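Local coordinates for SorB (Sorangium cellulosum, PDB 6B2V), which contains, as one domain of a trans-acyltransferase polyketide synthase, the pyran synthase of module nine of the sorangicin pathway, which closes a pyran ring in the growing polyketide, at residues L80-L94 and V124-Q138. Residues are numbered along the deposited sequence; the frame is centred on the assembly and turned at random.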
# COMPACT_ATOMS: atom_id res chain seq x y z
N LEU A 80 -18.40 9.09 2.55
CA LEU A 80 -17.76 8.95 3.84
C LEU A 80 -16.41 9.65 3.81
O LEU A 80 -15.80 9.73 2.80
CB LEU A 80 -17.59 7.48 4.23
CG LEU A 80 -18.85 6.65 4.04
CD1 LEU A 80 -18.61 5.17 4.14
CD2 LEU A 80 -19.94 7.08 4.99
N SER A 81 -15.98 10.13 4.95
CA SER A 81 -14.73 10.84 5.08
C SER A 81 -13.73 9.96 5.83
O SER A 81 -13.89 9.70 6.95
CB SER A 81 -15.02 12.16 5.83
OG SER A 81 -13.88 12.97 5.91
N ILE A 82 -12.68 9.57 5.15
CA ILE A 82 -11.76 8.59 5.69
C ILE A 82 -10.43 9.14 6.13
O ILE A 82 -9.80 9.81 5.39
CB ILE A 82 -11.49 7.54 4.60
CG1 ILE A 82 -12.78 6.92 4.07
CG2 ILE A 82 -10.53 6.46 5.03
CD1 ILE A 82 -13.65 6.33 5.11
N ALA A 83 -10.06 8.83 7.34
CA ALA A 83 -8.81 9.21 7.92
C ALA A 83 -7.72 8.20 7.71
O ALA A 83 -6.58 8.50 7.76
CB ALA A 83 -8.99 9.45 9.41
N GLY A 84 -8.13 6.96 7.53
CA GLY A 84 -7.18 5.90 7.38
C GLY A 84 -7.80 4.54 7.37
O GLY A 84 -8.97 4.42 7.30
N ILE A 85 -6.93 3.54 7.41
CA ILE A 85 -7.28 2.13 7.40
C ILE A 85 -6.57 1.41 8.53
O ILE A 85 -5.49 1.66 8.79
CB ILE A 85 -6.98 1.49 6.02
CG1 ILE A 85 -8.03 1.92 5.02
CG2 ILE A 85 -6.98 -0.03 6.06
CD1 ILE A 85 -7.72 1.57 3.59
N ARG A 86 -7.28 0.54 9.20
CA ARG A 86 -6.69 -0.25 10.27
C ARG A 86 -6.93 -1.74 10.02
O ARG A 86 -7.85 -2.10 9.39
CB ARG A 86 -7.27 0.11 11.66
CG ARG A 86 -6.69 1.36 12.25
CD ARG A 86 -7.24 1.75 13.60
NE ARG A 86 -7.06 0.68 14.50
CZ ARG A 86 -8.04 0.02 15.05
NH1 ARG A 86 -9.28 0.38 14.81
NH2 ARG A 86 -7.79 -0.99 15.83
N ASN A 87 -6.03 -2.54 10.53
CA ASN A 87 -6.19 -3.97 10.47
C ASN A 87 -6.47 -4.55 9.10
O ASN A 87 -7.34 -5.32 8.93
CB ASN A 87 -7.27 -4.39 11.46
CG ASN A 87 -6.93 -4.05 12.86
OD1 ASN A 87 -5.81 -3.96 13.24
ND2 ASN A 87 -7.93 -3.89 13.65
N ALA A 88 -5.67 -4.14 8.13
CA ALA A 88 -5.78 -4.65 6.81
C ALA A 88 -5.15 -6.04 6.72
O ALA A 88 -4.20 -6.30 7.38
CB ALA A 88 -5.12 -3.71 5.83
N LEU A 89 -5.80 -6.88 5.95
CA LEU A 89 -5.39 -8.23 5.69
C LEU A 89 -5.55 -8.53 4.24
O LEU A 89 -6.44 -8.11 3.63
CB LEU A 89 -6.25 -9.21 6.52
CG LEU A 89 -6.15 -10.71 6.27
CD1 LEU A 89 -4.82 -11.20 6.78
CD2 LEU A 89 -7.30 -11.38 7.00
N TRP A 90 -4.60 -9.27 3.71
CA TRP A 90 -4.67 -9.68 2.34
C TRP A 90 -4.72 -11.22 2.32
O TRP A 90 -3.93 -11.86 2.92
CB TRP A 90 -3.49 -9.15 1.53
CG TRP A 90 -3.54 -7.66 1.32
CD1 TRP A 90 -4.11 -7.02 0.31
CD2 TRP A 90 -2.98 -6.67 2.15
NE1 TRP A 90 -3.96 -5.67 0.45
CE2 TRP A 90 -3.27 -5.44 1.60
CE3 TRP A 90 -2.29 -6.70 3.36
CZ2 TRP A 90 -2.87 -4.28 2.17
CZ3 TRP A 90 -1.90 -5.59 3.91
CH2 TRP A 90 -2.16 -4.37 3.30
N ILE A 91 -5.68 -11.75 1.61
CA ILE A 91 -5.91 -13.19 1.55
C ILE A 91 -5.54 -13.86 0.24
O ILE A 91 -4.43 -14.27 0.10
CB ILE A 91 -7.35 -13.48 1.95
CG1 ILE A 91 -7.67 -12.80 3.28
CG2 ILE A 91 -7.58 -14.96 2.15
CD1 ILE A 91 -8.39 -11.48 3.19
N SER A 92 -6.40 -13.92 -0.73
CA SER A 92 -6.08 -14.60 -1.97
C SER A 92 -5.61 -13.63 -3.04
O SER A 92 -6.15 -12.61 -3.16
CB SER A 92 -7.32 -15.27 -2.56
OG SER A 92 -7.76 -16.27 -1.71
N PRO A 93 -4.59 -14.00 -3.77
CA PRO A 93 -4.12 -13.18 -4.86
C PRO A 93 -5.11 -13.19 -6.01
O PRO A 93 -5.80 -14.16 -6.20
CB PRO A 93 -2.84 -13.86 -5.31
CG PRO A 93 -2.56 -14.92 -4.35
CD PRO A 93 -3.81 -15.21 -3.61
N LEU A 94 -5.19 -12.09 -6.72
CA LEU A 94 -6.01 -11.98 -7.87
C LEU A 94 -5.15 -11.70 -9.08
O LEU A 94 -4.56 -10.69 -9.19
CB LEU A 94 -6.99 -10.85 -7.70
CG LEU A 94 -8.02 -10.56 -8.77
CD1 LEU A 94 -8.86 -11.78 -9.07
CD2 LEU A 94 -8.90 -9.44 -8.29
N VAL A 124 -12.09 -14.35 -1.20
CA VAL A 124 -11.88 -13.10 -0.52
C VAL A 124 -10.43 -12.70 -0.72
O VAL A 124 -9.55 -13.47 -0.59
CB VAL A 124 -12.25 -13.19 0.93
CG1 VAL A 124 -11.89 -11.92 1.68
CG2 VAL A 124 -13.72 -13.50 1.05
N HIS A 125 -10.23 -11.46 -1.14
CA HIS A 125 -8.89 -10.95 -1.42
C HIS A 125 -8.28 -10.02 -0.39
O HIS A 125 -7.12 -10.06 -0.13
CB HIS A 125 -8.89 -10.27 -2.80
CG HIS A 125 -9.40 -11.14 -3.90
ND1 HIS A 125 -8.71 -12.22 -4.36
CD2 HIS A 125 -10.57 -11.13 -4.58
CE1 HIS A 125 -9.42 -12.82 -5.29
NE2 HIS A 125 -10.55 -12.18 -5.44
N ALA A 126 -9.14 -9.21 0.22
CA ALA A 126 -8.72 -8.28 1.20
C ALA A 126 -9.85 -7.88 2.13
O ALA A 126 -10.95 -7.90 1.75
CB ALA A 126 -8.18 -7.04 0.50
N ARG A 127 -9.49 -7.48 3.32
CA ARG A 127 -10.40 -6.94 4.28
C ARG A 127 -9.68 -6.00 5.22
O ARG A 127 -8.51 -5.97 5.31
CB ARG A 127 -11.09 -8.03 5.08
CG ARG A 127 -10.23 -8.62 6.15
CD ARG A 127 -10.97 -9.61 6.98
NE ARG A 127 -10.33 -9.78 8.25
CZ ARG A 127 -10.30 -10.92 8.90
NH1 ARG A 127 -10.88 -11.95 8.33
NH2 ARG A 127 -9.69 -11.01 10.05
N GLY A 128 -10.46 -5.21 5.90
CA GLY A 128 -9.93 -4.28 6.84
C GLY A 128 -10.96 -3.34 7.39
O GLY A 128 -12.11 -3.53 7.17
N LEU A 129 -10.48 -2.29 8.05
CA LEU A 129 -11.35 -1.31 8.65
C LEU A 129 -11.06 0.09 8.13
O LEU A 129 -9.98 0.50 8.17
CB LEU A 129 -11.11 -1.26 10.15
CG LEU A 129 -11.39 -2.48 11.00
CD1 LEU A 129 -10.88 -2.26 12.41
CD2 LEU A 129 -12.86 -2.80 11.04
N LEU A 130 -12.08 0.77 7.68
CA LEU A 130 -11.94 2.14 7.26
C LEU A 130 -12.28 3.02 8.46
O LEU A 130 -13.34 2.90 9.00
CB LEU A 130 -12.88 2.43 6.10
CG LEU A 130 -12.51 1.82 4.76
CD1 LEU A 130 -13.72 1.43 3.99
CD2 LEU A 130 -11.71 2.77 3.89
N VAL A 131 -11.35 3.88 8.84
CA VAL A 131 -11.49 4.74 9.98
C VAL A 131 -11.93 6.13 9.54
O VAL A 131 -11.29 6.75 8.75
CB VAL A 131 -10.15 4.90 10.68
CG1 VAL A 131 -10.26 5.77 11.90
CG2 VAL A 131 -9.56 3.53 11.01
N PHE A 132 -13.05 6.54 10.09
CA PHE A 132 -13.65 7.79 9.78
C PHE A 132 -12.93 8.91 10.45
O PHE A 132 -12.26 8.76 11.40
CB PHE A 132 -15.09 7.78 10.29
CG PHE A 132 -16.08 7.05 9.42
CD1 PHE A 132 -15.70 6.36 8.32
CD2 PHE A 132 -17.41 7.04 9.75
CE1 PHE A 132 -16.61 5.70 7.55
CE2 PHE A 132 -18.33 6.40 8.98
CZ PHE A 132 -17.94 5.73 7.88
N ASP A 133 -13.13 10.09 9.91
CA ASP A 133 -12.60 11.29 10.48
C ASP A 133 -13.32 11.62 11.80
O ASP A 133 -12.78 12.33 12.58
CB ASP A 133 -12.71 12.46 9.51
CG ASP A 133 -11.63 12.48 8.52
OD1 ASP A 133 -10.49 12.27 8.84
OD2 ASP A 133 -11.90 12.75 7.38
N GLU A 134 -14.54 11.16 11.98
CA GLU A 134 -15.36 11.41 13.19
C GLU A 134 -15.83 10.12 13.87
O GLU A 134 -16.31 9.25 13.22
CB GLU A 134 -16.58 12.28 12.94
CG GLU A 134 -16.29 13.70 12.57
CD GLU A 134 -15.52 14.48 13.59
OE1 GLU A 134 -15.50 14.13 14.73
OE2 GLU A 134 -14.92 15.47 13.24
N PRO A 135 -15.66 10.00 15.17
CA PRO A 135 -14.88 10.88 16.02
C PRO A 135 -13.39 10.76 15.75
O PRO A 135 -12.99 9.79 15.17
CB PRO A 135 -15.19 10.35 17.41
CG PRO A 135 -15.40 8.91 17.19
CD PRO A 135 -16.10 8.80 15.88
N PRO A 136 -12.61 11.72 16.17
CA PRO A 136 -11.20 11.67 15.83
C PRO A 136 -10.53 10.42 16.31
O PRO A 136 -10.71 10.04 17.40
CB PRO A 136 -10.64 12.89 16.52
CG PRO A 136 -11.78 13.85 16.54
CD PRO A 136 -12.99 13.00 16.77
N ALA A 137 -9.85 9.76 15.40
CA ALA A 137 -9.11 8.56 15.70
C ALA A 137 -7.69 8.51 15.09
O ALA A 137 -6.93 7.65 15.40
CB ALA A 137 -9.92 7.34 15.34
N GLN A 138 -7.36 9.47 14.28
CA GLN A 138 -6.06 9.50 13.66
C GLN A 138 -5.03 9.99 14.64
O GLN A 138 -5.18 11.02 15.22
CB GLN A 138 -6.16 10.41 12.44
CG GLN A 138 -5.00 10.44 11.48
CD GLN A 138 -5.19 11.42 10.35
OE1 GLN A 138 -5.20 12.61 10.56
NE2 GLN A 138 -5.29 10.90 9.15
O HOH W 1 -8.68 -7.72 9.48
O HOH W 2 -4.91 -10.33 -2.04
O HOH W 3 -10.22 -16.42 -0.02
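A bulged antiparallel strand pair in the predicted N-terminal hotdog fold of this pyran synthase domain brings 82-90 alongside 124-132. At the classic bulge Ala-83 and Gly-84 both face Val-131: Ala-83 N donates to Val-131 O at 2.8 Å, Gly-84 N reaches the same oxygen only weakly, and Val-131 N returns a bond to Gly-84 O at 2.9 Å. The pairing slips again between Arg-86 and Leu-89, where Asn-87 and Ala-88 stand against Gly-128. Asn-87 O takes a bond from water 1, which in turn accepts from Arg-127 NE, so the water bridges this break. On the face that carries Arg-86 and Leu-129, Leu-89 CD2 sits over the centre of the Arg-127 guanidinium, 3.6 Å from Arg-127 CZ; Arg-127 reaches there with CG lodged between its own backbone N and carbonyl carbon (chi1 78°) and the chain extended to NE. Strand 82-90 lies between 124-132 and 232-241, the latter from the predicted C-terminal hotdog, so the pairing joins the two halves of the double hotdog, as in the dehydratase family. On the face turned to helix 64-77, Ile-85 CG1 and Leu-130 CD2 pack side by side at 3.9 Å. At one end His-125 ND1 donates to Ser-92 O at 2.9 Å; the oxygen lies in the imidazole plane, but the nitrogen stands above the carbonyl plane. Leu-94 CB lies over one ring face, toward its rim, in a CH-pi contact, while Ser-120 holds NE2, fixing the ring's rotation. At the other end Asp-133 N donates to Ser-81 O at 3.1 Å.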